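PDB 3QP9: type I polyketide synthase PikAII from Streptomyces venezuelae, which contains a C2-type ketoreductase domain built on the Rossmann fold, which probably epimerises the polyketide intermediate rather than reducing it. Local coordinates for residues 208-211 and 215-218; 252-257 and 269-274; 404-409 and 485-490. All coordinates share one frame; numbering follows the deposited sequence.

Contact 1 of 3, residues 208-211 and 215-218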
loop_
_atom_site.group_PDB
_atom_site.type_symbol
_atom_site.label_atom_id
_atom_site.label_comp_id
_atom_site.label_asym_id
_atom_site.label_seq_id
_atom_site.Cartn_x
_atom_site.Cartn_y
_atom_site.Cartn_z
ATOM N N MET A 208 18.582 -2.074 -13.111
ATOM C CA MET A 208 17.215 -1.926 -13.702
ATOM C C MET A 208 17.052 -2.595 -15.060
ATOM O O MET A 208 16.103 -3.420 -15.279
ATOM C CB MET A 208 16.738 -0.494 -13.680
ATOM C CG MET A 208 15.316 -0.284 -14.266
ATOM S SD MET A 208 15.077 1.480 -14.574
ATOM C CE MET A 208 16.272 1.704 -15.902
ATOM N N THR A 209 17.991 -2.316 -15.977
ATOM C CA THR A 209 17.925 -2.917 -17.327
ATOM C C THR A 209 18.044 -4.444 -17.334
ATOM O O THR A 209 17.391 -5.058 -18.117
ATOM C CB THR A 209 18.899 -2.260 -18.361
ATOM O OG1 THR A 209 20.239 -2.499 -17.957
ATOM C CG2 THR A 209 18.717 -0.795 -18.375
ATOM N N THR A 210 18.783 -5.071 -16.385
ATOM C CA THR A 210 18.762 -6.536 -16.290
ATOM C C THR A 210 17.362 -7.030 -15.944
ATOM O O THR A 210 16.924 -8.110 -16.439
ATOM C CB THR A 210 19.728 -7.022 -15.236
ATOM O OG1 THR A 210 21.052 -6.626 -15.642
ATOM C CG2 THR A 210 19.608 -8.571 -15.080
ATOM N N VAL A 211 16.640 -6.260 -15.127
ATOM C CA VAL A 211 15.228 -6.651 -14.810
ATOM C C VAL A 211 14.305 -6.505 -16.037
ATOM O O VAL A 211 13.522 -7.432 -16.372
ATOM C CB VAL A 211 14.649 -5.839 -13.628
ATOM C CG1 VAL A 211 13.124 -6.232 -13.402
ATOM C CG2 VAL A 211 15.550 -5.983 -12.372
ATOM N N GLY A 215 14.939 -11.667 -17.768
ATOM C CA GLY A 215 15.726 -12.808 -17.339
ATOM C C GLY A 215 15.522 -13.167 -15.838
ATOM O O GLY A 215 15.877 -14.303 -15.425
ATOM N N THR A 216 14.971 -12.257 -15.007
ATOM C CA THR A 216 15.021 -12.567 -13.562
ATOM C C THR A 216 13.876 -13.483 -13.142
ATOM O O THR A 216 13.980 -14.164 -12.133
ATOM C CB THR A 216 15.029 -11.359 -12.661
ATOM O OG1 THR A 216 13.756 -10.724 -12.743
ATOM C CG2 THR A 216 16.124 -10.419 -13.108
ATOM N N GLY A 217 12.830 -13.527 -13.946
ATOM C CA GLY A 217 11.608 -14.275 -13.617
ATOM C C GLY A 217 10.847 -13.500 -12.539
ATOM O O GLY A 217 9.890 -14.021 -11.970
ATOM N N GLU A 218 11.257 -12.279 -12.209
ATOM C CA GLU A 218 10.581 -11.587 -11.106
ATOM C C GLU A 218 9.786 -10.379 -11.641
ATOM O O GLU A 218 10.059 -9.862 -12.720
ATOM C CB GLU A 218 11.621 -11.189 -10.057
ATOM C CG GLU A 218 12.387 -12.362 -9.421
ATOM C CD GLU A 218 11.571 -13.192 -8.450
ATOM O OE1 GLU A 218 10.482 -12.787 -7.945
ATOM O OE2 GLU A 218 11.981 -14.297 -8.157
HETATM O O HOH W 1 13.435 -9.902 -15.404
#

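Contact 2 of 3, residues 252-257 and 269-274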
loop_
_atom_site.group_PDB
_atom_site.type_symbol
_atom_site.label_atom_id
_atom_site.label_comp_id
_atom_site.label_asym_id
_atom_site.label_seq_id
_atom_site.Cartn_x
_atom_site.Cartn_y
_atom_site.Cartn_z
ATOM N N GLY A 252 -2.904 6.729 30.255
ATOM C CA GLY A 252 -2.784 7.591 29.057
ATOM C C GLY A 252 -4.167 7.479 28.383
ATOM O O GLY A 252 -5.017 6.676 28.872
ATOM N N THR A 253 -4.426 8.299 27.376
ATOM C CA THR A 253 -5.661 8.172 26.569
ATOM C C THR A 253 -5.322 7.418 25.317
ATOM O O THR A 253 -4.300 7.697 24.719
ATOM C CB THR A 253 -6.122 9.577 26.133
ATOM O OG1 THR A 253 -6.401 10.352 27.326
ATOM C CG2 THR A 253 -7.331 9.521 25.287
ATOM N N VAL A 254 -6.204 6.562 24.866
ATOM C CA VAL A 254 -5.955 5.856 23.634
ATOM C C VAL A 254 -7.078 6.316 22.726
ATOM O O VAL A 254 -8.258 6.321 23.130
ATOM C CB VAL A 254 -6.026 4.301 23.812
ATOM C CG1 VAL A 254 -5.975 3.658 22.398
ATOM C CG2 VAL A 254 -4.816 3.775 24.716
ATOM N N LEU A 255 -6.691 6.806 21.579
ATOM C CA LEU A 255 -7.632 7.271 20.553
ATOM C C LEU A 255 -7.999 6.142 19.652
ATOM O O LEU A 255 -7.116 5.472 19.183
ATOM C CB LEU A 255 -6.994 8.432 19.787
ATOM C CG LEU A 255 -7.742 8.822 18.501
ATOM C CD1 LEU A 255 -9.081 9.397 18.772
ATOM C CD2 LEU A 255 -6.930 9.856 17.715
ATOM N N VAL A 256 -9.318 5.968 19.373
ATOM C CA VAL A 256 -9.776 5.051 18.416
ATOM C C VAL A 256 -10.615 5.821 17.424
ATOM O O VAL A 256 -11.574 6.470 17.799
ATOM C CB VAL A 256 -10.632 3.949 19.044
ATOM C CG1 VAL A 256 -11.057 3.000 17.989
ATOM C CG2 VAL A 256 -9.849 3.225 20.166
ATOM N N THR A 257 -10.280 5.678 16.148
ATOM C CA THR A 257 -10.989 6.368 15.139
ATOM C C THR A 257 -11.936 5.437 14.445
ATOM O O THR A 257 -11.817 4.183 14.503
ATOM C CB THR A 257 -10.061 7.166 14.082
ATOM O OG1 THR A 257 -9.511 6.228 13.118
ATOM C CG2 THR A 257 -8.982 8.020 14.793
ATOM N N ARG A 269 -13.765 -1.738 23.284
ATOM C CA ARG A 269 -14.209 -2.661 24.340
ATOM C C ARG A 269 -13.027 -3.467 24.847
ATOM O O ARG A 269 -12.853 -3.644 26.046
ATOM C CB ARG A 269 -15.289 -3.664 23.919
ATOM C CG ARG A 269 -16.567 -3.032 23.443
ATOM C CD ARG A 269 -17.607 -4.109 23.119
ATOM N NE ARG A 269 -18.860 -3.417 22.972
ATOM C CZ ARG A 269 -19.469 -3.141 21.826
ATOM N NH1 ARG A 269 -20.598 -2.500 21.907
ATOM N NH2 ARG A 269 -18.959 -3.507 20.656
ATOM N N ARG A 270 -12.223 -3.954 23.917
ATOM C CA ARG A 270 -11.051 -4.730 24.319
ATOM C C ARG A 270 -10.095 -3.910 25.117
ATOM O O ARG A 270 -9.497 -4.418 26.101
ATOM C CB ARG A 270 -10.349 -5.372 23.102
ATOM C CG ARG A 270 -9.071 -6.086 23.375
ATOM C CD ARG A 270 -9.276 -7.336 24.244
ATOM N NE ARG A 270 -9.971 -8.362 23.480
ATOM C CZ ARG A 270 -9.360 -9.315 22.749
ATOM N NH1 ARG A 270 -10.115 -10.185 22.107
ATOM N NH2 ARG A 270 -8.041 -9.432 22.725
ATOM N N LEU A 271 -9.823 -2.666 24.700
ATOM C CA LEU A 271 -8.872 -1.837 25.490
ATOM C C LEU A 271 -9.392 -1.610 26.908
ATOM O O LEU A 271 -8.688 -1.761 27.922
ATOM C CB LEU A 271 -8.706 -0.490 24.756
ATOM C CG LEU A 271 -7.840 -0.562 23.484
ATOM C CD1 LEU A 271 -8.052 0.584 22.545
ATOM C CD2 LEU A 271 -6.425 -0.494 24.006
ATOM N N ALA A 272 -10.668 -1.365 27.018
ATOM C CA ALA A 272 -11.240 -1.198 28.386
ATOM C C ALA A 272 -11.097 -2.472 29.197
ATOM O O ALA A 272 -10.633 -2.440 30.369
ATOM C CB ALA A 272 -12.666 -0.875 28.263
ATOM N N ARG A 273 -11.465 -3.583 28.585
ATOM C CA ARG A 273 -11.329 -4.842 29.283
ATOM C C ARG A 273 -9.895 -5.085 29.759
ATOM O O ARG A 273 -9.681 -5.582 30.844
ATOM C CB ARG A 273 -11.920 -6.056 28.534
ATOM C CG ARG A 273 -13.500 -6.082 28.559
ATOM C CD ARG A 273 -14.134 -7.414 28.006
ATOM N NE ARG A 273 -15.604 -7.296 28.001
ATOM C CZ ARG A 273 -16.324 -7.099 26.892
ATOM N NH1 ARG A 273 -17.647 -6.998 26.995
ATOM N NH2 ARG A 273 -15.728 -7.052 25.678
ATOM N N ASP A 274 -8.917 -4.739 28.938
ATOM C CA ASP A 274 -7.541 -5.047 29.208
ATOM C C ASP A 274 -6.935 -4.087 30.225
ATOM O O ASP A 274 -5.838 -4.282 30.729
ATOM C CB ASP A 274 -6.742 -4.955 27.887
ATOM C CG ASP A 274 -6.934 -6.190 26.979
ATOM O OD1 ASP A 274 -7.511 -7.228 27.415
ATOM O OD2 ASP A 274 -6.499 -6.118 25.822
#

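Contact 3 of 3, residues 404-409 and 485-490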
loop_
_atom_site.group_PDB
_atom_site.type_symbol
_atom_site.label_atom_id
_atom_site.label_comp_id
_atom_site.label_asym_id
_atom_site.label_seq_id
_atom_site.Cartn_x
_atom_site.Cartn_y
_atom_site.Cartn_z
ATOM N N ALA A 404 -5.227 -6.038 0.472
ATOM C CA ALA A 404 -5.325 -5.494 -0.941
ATOM C C ALA A 404 -3.998 -4.782 -1.246
ATOM O O ALA A 404 -3.494 -4.844 -2.367
ATOM C CB ALA A 404 -6.496 -4.516 -1.090
ATOM N N ALA A 405 -3.360 -4.267 -0.208
ATOM C CA ALA A 405 -2.100 -3.613 -0.389
ATOM C C ALA A 405 -0.894 -4.564 -0.362
ATOM O O ALA A 405 0.251 -4.148 -0.663
ATOM C CB ALA A 405 -1.941 -2.522 0.731
ATOM N N ILE A 406 -1.118 -5.789 0.083
ATOM C CA ILE A 406 -0.034 -6.772 0.262
ATOM C C ILE A 406 0.114 -7.625 -1.007
ATOM O O ILE A 406 1.155 -7.606 -1.656
ATOM C CB ILE A 406 -0.335 -7.676 1.415
ATOM C CG1 ILE A 406 -0.362 -6.831 2.736
ATOM C CG2 ILE A 406 0.776 -8.807 1.525
ATOM C CD1 ILE A 406 0.930 -6.018 3.058
ATOM N N TRP A 407 -0.975 -8.258 -1.420
ATOM C CA TRP A 407 -0.934 -9.086 -2.584
ATOM C C TRP A 407 -1.848 -8.544 -3.690
ATOM O O TRP A 407 -1.593 -8.799 -4.864
ATOM C CB TRP A 407 -1.244 -10.558 -2.213
ATOM C CG TRP A 407 -2.546 -10.853 -1.470
ATOM C CD1 TRP A 407 -3.836 -10.691 -1.936
ATOM C CD2 TRP A 407 -2.665 -11.449 -0.174
ATOM N NE1 TRP A 407 -4.733 -11.116 -0.993
ATOM C CE2 TRP A 407 -4.046 -11.583 0.098
ATOM C CE3 TRP A 407 -1.716 -11.852 0.816
ATOM C CZ2 TRP A 407 -4.522 -12.160 1.282
ATOM C CZ3 TRP A 407 -2.192 -12.393 2.018
ATOM C CH2 TRP A 407 -3.595 -12.534 2.232
ATOM N N GLY A 408 -2.882 -7.774 -3.359
ATOM C CA GLY A 408 -3.754 -7.227 -4.468
ATOM C C GLY A 408 -4.904 -8.180 -4.792
ATOM O O GLY A 408 -4.846 -9.411 -4.507
ATOM N N GLY A 409 -5.907 -7.683 -5.477
ATOM C CA GLY A 409 -7.087 -8.481 -5.784
ATOM C C GLY A 409 -7.727 -7.762 -6.948
ATOM O O GLY A 409 -7.601 -6.573 -7.076
ATOM N N ALA A 485 5.260 -3.780 10.653
ATOM C CA ALA A 485 4.497 -4.037 9.429
ATOM C C ALA A 485 4.263 -5.549 9.525
ATOM O O ALA A 485 5.237 -6.319 9.594
ATOM C CB ALA A 485 5.318 -3.645 8.207
ATOM N N VAL A 486 3.011 -5.980 9.660
ATOM C CA VAL A 486 2.704 -7.411 9.697
ATOM C C VAL A 486 1.368 -7.608 8.924
ATOM O O VAL A 486 0.577 -6.705 8.856
ATOM C CB VAL A 486 2.586 -7.874 11.132
ATOM C CG1 VAL A 486 1.454 -7.151 11.847
ATOM C CG2 VAL A 486 2.435 -9.420 11.205
ATOM N N THR A 487 1.151 -8.759 8.319
ATOM C CA THR A 487 -0.159 -9.103 7.693
ATOM C C THR A 487 -0.869 -10.139 8.612
ATOM O O THR A 487 -0.297 -11.148 8.945
ATOM C CB THR A 487 0.048 -9.746 6.341
ATOM O OG1 THR A 487 0.632 -8.771 5.526
ATOM C CG2 THR A 487 -1.282 -10.264 5.681
ATOM N N ILE A 488 -2.155 -9.922 8.911
ATOM C CA ILE A 488 -2.874 -10.881 9.720
ATOM C C ILE A 488 -4.022 -11.353 8.822
ATOM O O ILE A 488 -4.914 -10.598 8.533
ATOM C CB ILE A 488 -3.402 -10.213 10.924
ATOM C CG1 ILE A 488 -2.179 -9.667 11.713
ATOM C CG2 ILE A 488 -4.170 -11.310 11.851
ATOM C CD1 ILE A 488 -2.575 -9.059 13.019
ATOM N N ALA A 489 -4.015 -12.623 8.479
ATOM C CA ALA A 489 -5.015 -13.142 7.571
ATOM C C ALA A 489 -5.178 -14.673 7.771
ATOM O O ALA A 489 -4.217 -15.362 8.136
ATOM C CB ALA A 489 -4.590 -12.777 6.130
ATOM N N ASP A 490 -6.409 -15.177 7.647
ATOM C CA ASP A 490 -6.699 -16.587 7.817
ATOM C C ASP A 490 -6.895 -17.080 6.395
ATOM O O ASP A 490 -7.948 -16.815 5.797
ATOM C CB ASP A 490 -8.002 -16.758 8.674
ATOM C CG ASP A 490 -8.316 -18.234 8.955
ATOM O OD1 ASP A 490 -7.640 -19.103 8.359
ATOM O OD2 ASP A 490 -9.203 -18.547 9.776
#

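Contact 1 of 3, residues 208-211 and 215-218
The carbonyl O of Val211 and the backbone N of Thr216 meet through water 1, which donates to Val211 O at 2.7 Å and accepts from Thr216 N at 2.8 Å. Accepting from one segment and donating to the other, the water ties the end of helix 202-212 to the chain that leaves it. Most of the direct contact comes from Thr216, whose CB points at the helix. Its CG2 lies beside its own backbone N and comes 4.1 Å from Thr210 O and 4.2 Å from Val211 CA, which is loose van der Waals packing against the helix backbone. The methyl CG2 of Thr210 approaches the same Thr216 CG2 at 4.4 Å. The other branch of Thr216 serves the loop: with chi1 at 69°, OG1 sits between the backbone N and the carbonyl carbon and accepts from Glu218 N at 3.0 Å, with an N-H...O angle of 151°. This is an ST turn, and Gly217 inside it has the positive phi of 74° that glycine tolerates easily. From Glu218, the residue that closes the turn, the carboxylate leads away from the helix to a salt bridge with Arg232 and a hydrogen bond with Thr507. The whole is a helix-to-strand connection: Val211 and Thr216 both rest on Leu228 of strand 227-235, Val211 and Met208 also pack on Ile194 of strand 190-196, and the loop runs on into strand 220-224.

Contact 2 of 3, residues 252-257 and 269-274
Leu271 reaches from helix 262-274 to the strand 253-256, and a single methyl, CD1, makes both close approaches: 3.7 Å to Val254 CG1 and 4.0 Å to Val256 CG2. The two valines, two residues apart on the strand, both turn their CB toward the helix, while Leu255 between them faces away. The side chains of Leu271 and Val256 meet tip to tip, whereas Leu271 passes Val254 at a slant. A chi2 of 160° extends CD1 away from the CA of Leu271, which is how it spans a gap where the nearest CA atoms, those of Val254 and Leu271, stand 8.4 Å apart. Trp248 touches both Val254 and Leu271, and Leu347 of strand 343-348 adds to the cover over Leu271, so the tight part is fully buried. The rest of the helix segment belongs to another environment. Arg273 and Asp274 are exposed, whereas Arg269 forms salt bridges with Glu266 and Glu309 and Arg270 bonds Ala469 O and Thr473 OG1. The elements are the first strand and helix of a Rossmann beta-alpha-beta unit completed by strand 278-283; in cofactor-binding relatives the turn between them lies at the dinucleotide, though this contact establishes no cofactor site here. Across the contact, only carbon meets carbon between side chains, which implies attachment by dispersion and by exclusion of water, with position set by shape rather than by directed bonds.

Contact 3 of 3, residues 404-409 and 485-490
Ile406 overlaps Thr487, the two side chains running alongside each other and pointing opposite ways, with Ile406 CG1 3.5 Å from Thr487 OG1 and the terminal CD1 of Ile406 3.7 Å from the same oxygen. These are van der Waals contacts of a hydroxyl oxygen with an aliphatic chain. The contact joins two parts of the Rossmann fold: the loop between strand 396-402 and helix 413-426, and the late strand 485-488, whose Val486 and Ile488 form backbone hydrogen bonds with strand 435-441 while Thr487 forms them with Tyr30 of strand 29-36. In active relatives this loop borders the catalytic centre; Ala404 packs on Tyr415, which probably corresponds to their catalytic tyrosine. The branches of Thr487 divide the work. With chi1 at -65°, OG1 lies beside the backbone N and against Ile406, while CG2, anti to that N, turns to Trp407 and meets its CZ3 obliquely at 4.3 Å. The Trp407 ring also makes an edge-to-face stack with Phe496, and Arg231 NH1 bonds to Ile406 O. All four contacting residues are buried. At the far end of the indole, CB of Ala489 lies near the ring plane, at the edge, 4.0 Å from Trp407 CH2.

Contacts 1 and 2 lie on opposite sides of the chain's centre, their centres 47 Å apart and their nearest atoms about 35 Å apart. Contact 3 falls between, its centre 25 Å from that of each, with nearest atoms about 12 Å from contact 1 and about 11 Å from contact 2; none touches another. In modular ketoreductases a structural subdomain precedes the catalytic one, and 208-211 with 215-218 probably belongs to the former, the other two contacts to the latter. Of these, 252-257 leads into the turn that binds the cofactor in active relatives, and 404-409 leads to helix 413-426, where their active site lies. Strands 253-256 and 485-488 both belong to the catalytic half's sheet, while 404-409 is a loop packed against the latter.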